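Local coordinates for protein monoglyceride lipase (Saccharomyces cerevisiae, PDB 4ZWN) that hydrolyses monoacylglycerols to free fatty acids and glycerol, prefers monounsaturated substrates and also takes part in the breakdown of fatty acid ethyl esters, at residues P298-R301 with H302-S306; D310-F313 with N314-N318; F78-M81 with D82-L86; T185-I188 with A189-A193. The protein carries 2 engineered substitutions. All coordinates share one frame; numbering follows the deposited sequence.

Contact 1. Residues P298-R301 with H302-S306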
# COMPACT_ATOMS: atom_id res chain seq x y z
N PRO A 298 -6.08 18.58 1.60
CA PRO A 298 -6.67 19.43 0.59
C PRO A 298 -5.78 19.61 -0.60
O PRO A 298 -4.61 19.83 -0.46
CB PRO A 298 -6.83 20.74 1.31
CG PRO A 298 -6.94 20.36 2.72
CD PRO A 298 -5.99 19.25 2.89
N GLY A 299 -6.35 19.50 -1.78
CA GLY A 299 -5.60 19.62 -3.00
C GLY A 299 -4.90 18.37 -3.41
O GLY A 299 -4.27 18.31 -4.42
N ALA A 300 -4.99 17.34 -2.60
CA ALA A 300 -4.30 16.13 -2.93
C ALA A 300 -5.22 15.11 -3.53
O ALA A 300 -6.39 15.21 -3.43
CB ALA A 300 -3.57 15.58 -1.74
N ARG A 301 -4.66 14.16 -4.22
CA ARG A 301 -5.40 13.22 -4.99
C ARG A 301 -5.03 11.84 -4.53
O ARG A 301 -4.69 11.66 -3.40
CB ARG A 301 -5.09 13.40 -6.46
CG ARG A 301 -5.73 14.64 -7.02
CD ARG A 301 -5.68 14.74 -8.51
NE ARG A 301 -6.23 16.01 -8.96
CZ ARG A 301 -6.16 16.50 -10.19
NH1 ARG A 301 -5.58 15.87 -11.16
NH2 ARG A 301 -6.69 17.66 -10.43
N HIS A 302 -5.11 10.87 -5.39
CA HIS A 302 -4.81 9.49 -4.99
C HIS A 302 -3.45 9.01 -4.47
O HIS A 302 -3.36 8.54 -3.34
CB HIS A 302 -5.18 8.59 -6.17
CG HIS A 302 -5.29 7.14 -5.81
ND1 HIS A 302 -6.04 6.70 -4.74
CD2 HIS A 302 -4.74 6.04 -6.37
CE1 HIS A 302 -5.96 5.38 -4.66
NE2 HIS A 302 -5.17 4.96 -5.64
N SER A 303 -2.41 9.13 -5.29
CA SER A 303 -1.09 8.61 -4.93
C SER A 303 -0.29 9.69 -4.20
O SER A 303 0.64 10.26 -4.75
CB SER A 303 -0.31 8.14 -6.16
OG SER A 303 -0.96 7.06 -6.80
N ILE A 304 -0.65 9.94 -2.94
CA ILE A 304 -0.07 11.04 -2.18
C ILE A 304 1.34 10.76 -1.68
O ILE A 304 2.11 11.68 -1.40
CB ILE A 304 -0.96 11.40 -0.97
CG1 ILE A 304 -1.17 10.18 -0.08
CG2 ILE A 304 -2.29 11.96 -1.44
CD1 ILE A 304 -2.00 10.46 1.16
N PHE A 305 1.69 9.48 -1.57
CA PHE A 305 2.99 9.09 -1.03
C PHE A 305 4.02 8.79 -2.11
O PHE A 305 5.16 8.45 -1.80
CB PHE A 305 2.85 7.85 -0.14
CG PHE A 305 2.52 8.15 1.29
CD1 PHE A 305 3.51 8.60 2.15
CD2 PHE A 305 1.24 7.97 1.78
CE1 PHE A 305 3.22 8.88 3.47
CE2 PHE A 305 0.95 8.24 3.10
CZ PHE A 305 1.94 8.69 3.94
N SER A 306 3.63 8.89 -3.38
CA SER A 306 4.51 8.43 -4.44
C SER A 306 4.54 9.34 -5.67
O SER A 306 5.62 9.67 -6.17
CB SER A 306 4.11 7.02 -4.87
OG SER A 306 2.78 7.00 -5.36

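Contact 2. Residues D310-F313 with N314-N318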
# COMPACT_ATOMS: atom_id res chain seq x y z
N ASP A 310 5.55 17.87 -4.91
CA ASP A 310 6.48 18.02 -3.79
C ASP A 310 5.78 18.62 -2.59
O ASP A 310 6.05 18.23 -1.45
CB ASP A 310 7.68 18.87 -4.19
CG ASP A 310 8.66 18.13 -5.07
OD1 ASP A 310 8.34 17.01 -5.51
OD2 ASP A 310 9.75 18.67 -5.33
N LYS A 311 4.89 19.58 -2.84
CA LYS A 311 4.16 20.23 -1.76
C LYS A 311 3.30 19.22 -1.01
O LYS A 311 3.33 19.15 0.22
CB LYS A 311 3.29 21.36 -2.31
CG LYS A 311 2.49 22.09 -1.25
CD LYS A 311 1.50 23.06 -1.88
CE LYS A 311 0.68 23.78 -0.82
NZ LYS A 311 -0.29 24.72 -1.44
N VAL A 312 2.55 18.42 -1.77
CA VAL A 312 1.69 17.40 -1.18
C VAL A 312 2.50 16.33 -0.45
O VAL A 312 2.20 15.99 0.69
CB VAL A 312 0.81 16.73 -2.24
CG1 VAL A 312 0.12 15.49 -1.67
CG2 VAL A 312 -0.22 17.71 -2.78
N PHE A 313 3.53 15.81 -1.11
CA PHE A 313 4.33 14.73 -0.55
C PHE A 313 5.00 15.13 0.76
O PHE A 313 5.00 14.36 1.72
CB PHE A 313 5.40 14.25 -1.54
CG PHE A 313 6.29 13.18 -0.98
CD1 PHE A 313 5.90 11.85 -0.99
CD2 PHE A 313 7.53 13.50 -0.44
CE1 PHE A 313 6.71 10.87 -0.47
CE2 PHE A 313 8.35 12.52 0.08
CZ PHE A 313 7.94 11.20 0.06
N ASN A 314 5.56 16.33 0.79
CA ASN A 314 6.23 16.83 1.98
C ASN A 314 5.29 16.90 3.17
O ASN A 314 5.62 16.45 4.26
CB ASN A 314 6.86 18.20 1.72
CG ASN A 314 8.05 18.12 0.78
OD1 ASN A 314 8.72 17.09 0.69
ND2 ASN A 314 8.31 19.21 0.06
N THR A 315 4.11 17.47 2.95
CA THR A 315 3.09 17.58 3.99
C THR A 315 2.65 16.20 4.46
O THR A 315 2.52 15.94 5.66
CB THR A 315 1.85 18.35 3.49
OG1 THR A 315 2.25 19.63 2.98
CG2 THR A 315 0.84 18.54 4.61
N VAL A 316 2.43 15.30 3.50
CA VAL A 316 1.96 13.96 3.80
C VAL A 316 3.03 13.12 4.50
O VAL A 316 2.75 12.47 5.51
CB VAL A 316 1.50 13.25 2.50
CG1 VAL A 316 1.32 11.77 2.74
CG2 VAL A 316 0.21 13.87 1.99
N PHE A 317 4.26 13.16 4.00
CA PHE A 317 5.34 12.38 4.59
C PHE A 317 5.74 12.88 5.98
O PHE A 317 6.06 12.08 6.86
CB PHE A 317 6.58 12.38 3.69
CG PHE A 317 7.79 11.78 4.35
CD1 PHE A 317 7.90 10.40 4.49
CD2 PHE A 317 8.80 12.58 4.85
CE1 PHE A 317 9.01 9.84 5.10
CE2 PHE A 317 9.91 12.03 5.47
CZ PHE A 317 10.01 10.66 5.59
N ASN A 318 5.73 14.19 6.17
CA ASN A 318 6.08 14.75 7.47
C ASN A 318 5.12 14.30 8.56
O ASN A 318 5.52 14.07 9.70
CB ASN A 318 6.12 16.28 7.42
CG ASN A 318 7.35 16.80 6.71
OD1 ASN A 318 8.33 16.07 6.54
ND2 ASN A 318 7.31 18.07 6.31

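Contact 3. Residues F78-M81 with D82-L86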
# COMPACT_ATOMS: atom_id res chain seq x y z
N PHE A 78 9.98 4.28 -4.24
CA PHE A 78 11.33 4.83 -4.08
C PHE A 78 11.31 6.15 -3.30
O PHE A 78 12.10 6.34 -2.38
CB PHE A 78 12.00 5.06 -5.44
CG PHE A 78 12.62 3.83 -6.03
CD1 PHE A 78 12.48 2.60 -5.42
CD2 PHE A 78 13.37 3.92 -7.20
CE1 PHE A 78 13.06 1.46 -5.97
CE2 PHE A 78 13.95 2.79 -7.74
CZ PHE A 78 13.79 1.56 -7.13
N ARG A 79 10.41 7.04 -3.70
CA ARG A 79 10.29 8.36 -3.09
C ARG A 79 10.06 8.25 -1.59
O ARG A 79 10.65 8.99 -0.80
CB ARG A 79 9.15 9.13 -3.76
CG ARG A 79 9.15 10.63 -3.56
CD ARG A 79 7.96 11.24 -4.30
NE ARG A 79 7.91 12.70 -4.23
CZ ARG A 79 6.95 13.44 -4.78
NH1 ARG A 79 5.95 12.86 -5.44
NH2 ARG A 79 6.98 14.76 -4.67
N LEU A 80 9.21 7.31 -1.19
CA LEU A 80 8.89 7.11 0.22
C LEU A 80 10.06 6.50 0.99
O LEU A 80 10.43 6.98 2.06
CB LEU A 80 7.65 6.23 0.37
CG LEU A 80 7.25 5.89 1.80
CD1 LEU A 80 6.98 7.16 2.61
CD2 LEU A 80 6.03 4.98 1.80
N MET A 81 10.63 5.43 0.44
CA MET A 81 11.73 4.73 1.08
C MET A 81 12.98 5.61 1.20
O MET A 81 13.73 5.50 2.17
CB MET A 81 12.07 3.46 0.30
CG MET A 81 10.95 2.43 0.32
SD MET A 81 11.37 0.84 -0.43
CE MET A 81 11.42 1.28 -2.16
N ASP A 82 13.19 6.48 0.22
CA ASP A 82 14.32 7.40 0.24
C ASP A 82 14.21 8.37 1.41
O ASP A 82 15.17 8.57 2.16
CB ASP A 82 14.42 8.16 -1.08
CG ASP A 82 15.76 8.87 -1.25
OD1 ASP A 82 16.79 8.30 -0.84
OD2 ASP A 82 15.78 9.99 -1.79
N HIS A 83 13.03 8.97 1.58
CA HIS A 83 12.81 9.92 2.67
C HIS A 83 12.83 9.22 4.03
O HIS A 83 13.32 9.79 5.01
CB HIS A 83 11.48 10.65 2.49
CG HIS A 83 11.53 11.75 1.47
ND1 HIS A 83 11.64 11.51 0.12
CD2 HIS A 83 11.48 13.10 1.61
CE1 HIS A 83 11.66 12.66 -0.53
NE2 HIS A 83 11.56 13.64 0.35
N LEU A 84 12.29 8.01 4.10
CA LEU A 84 12.33 7.24 5.34
C LEU A 84 13.77 6.91 5.73
O LEU A 84 14.13 6.95 6.91
CB LEU A 84 11.51 5.95 5.21
CG LEU A 84 9.99 6.09 5.26
CD1 LEU A 84 9.32 4.76 4.97
CD2 LEU A 84 9.54 6.63 6.61
N SER A 85 14.59 6.58 4.73
CA SER A 85 15.99 6.25 4.96
C SER A 85 16.75 7.43 5.54
O SER A 85 17.60 7.27 6.42
CB SER A 85 16.65 5.79 3.65
OG SER A 85 18.01 5.45 3.85
N LEU A 86 16.42 8.63 5.06
CA LEU A 86 17.05 9.86 5.53
C LEU A 86 16.64 10.21 6.96
O LEU A 86 17.35 10.95 7.65
CB LEU A 86 16.71 11.03 4.60
CG LEU A 86 17.35 11.01 3.22
CD1 LEU A 86 16.76 12.10 2.34
CD2 LEU A 86 18.86 11.18 3.33

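Contact 4. Residues T185-I188 with A189-A193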
# COMPACT_ATOMS: atom_id res chain seq x y z
N THR A 185 -16.52 -1.37 -15.79
CA THR A 185 -15.91 -2.69 -15.88
C THR A 185 -15.35 -3.11 -14.52
O THR A 185 -15.27 -4.30 -14.22
CB THR A 185 -14.79 -2.72 -16.94
OG1 THR A 185 -15.26 -2.13 -18.16
CG2 THR A 185 -14.37 -4.13 -17.21
N GLN A 186 -14.99 -2.14 -13.69
CA GLN A 186 -14.51 -2.44 -12.34
C GLN A 186 -15.62 -2.96 -11.45
O GLN A 186 -15.36 -3.50 -10.37
CB GLN A 186 -13.87 -1.20 -11.70
CG GLN A 186 -12.49 -0.90 -12.25
CD GLN A 186 -11.54 -2.07 -12.10
OE1 GLN A 186 -10.95 -2.28 -11.04
NE2 GLN A 186 -11.40 -2.86 -13.16
N ILE A 187 -16.87 -2.81 -11.90
CA ILE A 187 -18.02 -3.34 -11.17
C ILE A 187 -18.41 -4.69 -11.76
O ILE A 187 -18.78 -5.61 -11.04
CB ILE A 187 -19.22 -2.36 -11.21
CG1 ILE A 187 -19.05 -1.24 -10.17
CG2 ILE A 187 -20.53 -3.09 -10.95
CD1 ILE A 187 -18.00 -0.20 -10.52
N ILE A 188 -18.30 -4.81 -13.08
CA ILE A 188 -18.67 -6.03 -13.78
C ILE A 188 -17.71 -7.18 -13.47
O ILE A 188 -18.14 -8.32 -13.28
CB ILE A 188 -18.71 -5.81 -15.31
CG1 ILE A 188 -19.60 -4.62 -15.65
CG2 ILE A 188 -19.21 -7.05 -16.02
CD1 ILE A 188 -21.02 -4.79 -15.20
N ALA A 189 -16.41 -6.89 -13.41
CA ALA A 189 -15.40 -7.93 -13.20
C ALA A 189 -15.59 -8.71 -11.89
O ALA A 189 -15.51 -9.94 -11.91
CB ALA A 189 -14.00 -7.32 -13.26
N PRO A 190 -15.82 -8.03 -10.75
CA PRO A 190 -16.08 -8.83 -9.55
C PRO A 190 -17.38 -9.62 -9.65
O PRO A 190 -17.49 -10.72 -9.12
CB PRO A 190 -16.16 -7.79 -8.43
CG PRO A 190 -15.42 -6.61 -8.96
CD PRO A 190 -15.71 -6.60 -10.42
N LEU A 191 -18.36 -9.05 -10.35
CA LEU A 191 -19.65 -9.69 -10.54
C LEU A 191 -19.54 -10.98 -11.34
O LEU A 191 -20.32 -11.92 -11.14
CB LEU A 191 -20.62 -8.73 -11.24
CG LEU A 191 -21.63 -7.96 -10.38
CD1 LEU A 191 -21.00 -7.42 -9.11
CD2 LEU A 191 -22.24 -6.84 -11.20
N LEU A 192 -18.57 -11.03 -12.25
CA LEU A 192 -18.39 -12.19 -13.13
C LEU A 192 -17.21 -13.07 -12.72
O LEU A 192 -16.87 -14.02 -13.42
CB LEU A 192 -18.19 -11.73 -14.58
CG LEU A 192 -19.36 -11.04 -15.27
CD1 LEU A 192 -19.02 -10.69 -16.71
CD2 LEU A 192 -20.60 -11.92 -15.21
N ALA A 193 -16.61 -12.76 -11.57
CA ALA A 193 -15.40 -13.44 -11.12
C ALA A 193 -15.60 -14.94 -10.92
O ALA A 193 -14.88 -15.74 -11.52
CB ALA A 193 -14.90 -12.81 -9.84

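Contact 1. Residues P298-R301 with H302-S306
From A300 to I304 the backbone leaves an extended course and folds back on itself at H302 and S303, with an inverse gamma turn centred on S303 and a weak bond of 3.1 Å from I304 N to H302 O. The turn brings the I304 side chain against A300 and R301. There the methyl CG2 does the touching: it lies 3.9 Å from A300 CB and 3.1 Å from R301 O. I304 CG1 is flanked by both N and C of its own backbone (chi1 57°), which leaves CG2, beside the backbone N, to meet A300 CB and the R301 carbonyl oxygen. R301 turns its extended chain the other way, with the guanidinium weakly bonded to the carbonyls of K208 and T211. H302 likewise sends its ring away from this packing; its CG is anti to the backbone N (chi1 -164°). ND1 is hydrogen-bonded to D272 OD2, and the ring touches S144, which fits the predicted charge-relay triad of a serine hydrolase. The loop thus divides its chemistry: an apolar side, where A300 meets V312 and I304 meets V316 of helix 310-326, and a polar imidazole directed away from it to D272 and S144.

Contact 2. Residues D310-F313 with N314-N318
F313 meets F317 one helical turn further on, and its side chain can be followed outward from the backbone. With CG anti to the backbone N (chi1 177°), CB and CG run past the backbone N of N314, and CD2 comes to 3.9 Å from N314 OD1, the F313 ring and the side-chain amide of N314 having planes 64° apart. At the far rim, CE2 and CZ lie beneath the CB of F317; this CB is 4.2 Å from the ring centroid of F313 and close to the ring normal, a CH-pi contact. The two rings are almost parallel, at 5°, but offset enough to leave little stacking, their centroids 5.8 Å apart. Both meet the imidazole of H83 edge-to-face. With an alanine here in place of F313, F317 CB and H83 would probably lose their aromatic partner, opening a gap toward helix 78-86. On another side of the helix, V312 CG1 packs 4.0 Å from V316 CG2, and K311 O accepts two donors from T315: the amide N, at 3.3 Å, and OG1, at 3.0 Å, which approach from opposite faces of the carbonyl plane. The helix is therefore amphipathic, with F313, V316 and F317 buried, V312 only partly so, and the T315 hydroxyl satisfied by the helix's own backbone.

Contact 3. Residues F78-M81 with D82-L86
H83 reaches back one turn to R79, whose carbonyl O takes a bond from ND1 at 2.9 Å with an N-H...O angle of 144°; the acceptor is tilted 23° out of the imidazole plane. The backbone N of H83 adds only a weak bond to the same oxygen, at 3.4 Å. With CG beside the backbone N (chi1 -78°), the ring is folded back along the helix, and the ND1 bond limits its rotation. On another side of the helix, L80 and L84 pack obliquely, L80 CG lying 4.0 Å from L84 CD1. Backbone bonds of the helix include D82 N to F78 O at 2.8 Å and L84 N to L80 O at 2.9 Å. Helix 78-86 is the connection of a beta-alpha-beta unit, linking the parallel neighbours 62-67 and 89-94 in the central sheet of the alpha/beta hydrolase fold. Its inner side rests on that sheet, where M81 touches S91 and T93 while L84 touches Y89 and S91. Further out, the polar ends have partners beyond the helix. The extended R79 side chain forms a salt bridge with D310 and donates to E308 O. D82 binds the Y27 and T31 hydroxyls through its two carboxylate oxygens, tying the N-terminal segment of the chain to the helix, and S85 OG is hydrogen-bonded to P52 O.

Contact 4. Residues T185-I188 with A189-A193
I188 and L192 meet because the CG2 branch of I188 lies anti to the backbone N, with CG1 beside that N (chi1 -53°), while the CG of L192 also stands beside its own N (chi1 -66°). The two side chains run alongside each other in the same direction, and I188 CG2 comes to 3.7 Å from L192 CD1. I187 and L191 repeat this arrangement more loosely, CG2 to CD2 at 4.1 Å. The backbone bond from A189 N to T185 O, 2.9 Å long, is regular, but P190 has no N-H to continue the pattern and the helix kinks there. Instead P190 CD packs against two carbonyl oxygens, 3.1 Å from Q186 O and 3.3 Å from I187 O. A glycine in place of P190 would remove the ring from these carbonyls and from H237 and M240, and is likely to leave the kink freer to flex. After it, L192 N bonds to I188 O at 2.9 Å, and L192 itself leaves helical geometry. Helix 185-191 belongs to the insertion between strands 165-169 and 264-269, consistent with the cap of this lipase family; A189 and P190 rest on helix 233-248, while I188, L191 and L192 lie on the exposed side.

How the contacts relate
Along the chain the order is contact 3, contact 4, contact 1 and contact 2. Contacts 1, 2 and 3 form one cluster on the alpha/beta hydrolase core: the centres of contacts 1 and 2 are about 9 Å apart, and those of contacts 2 and 3 about 12 Å. The loop after strand 292-297 runs on, a few residues later, into helix 310-326, which lies beside helix 78-86, so the loop carrying the probable charge-relay histidine packs against both helices. Contact 4 stands apart in the inserted helices, its centre about 36 Å from that of contact 3, across the chain's centre, with no atoms touching the cluster.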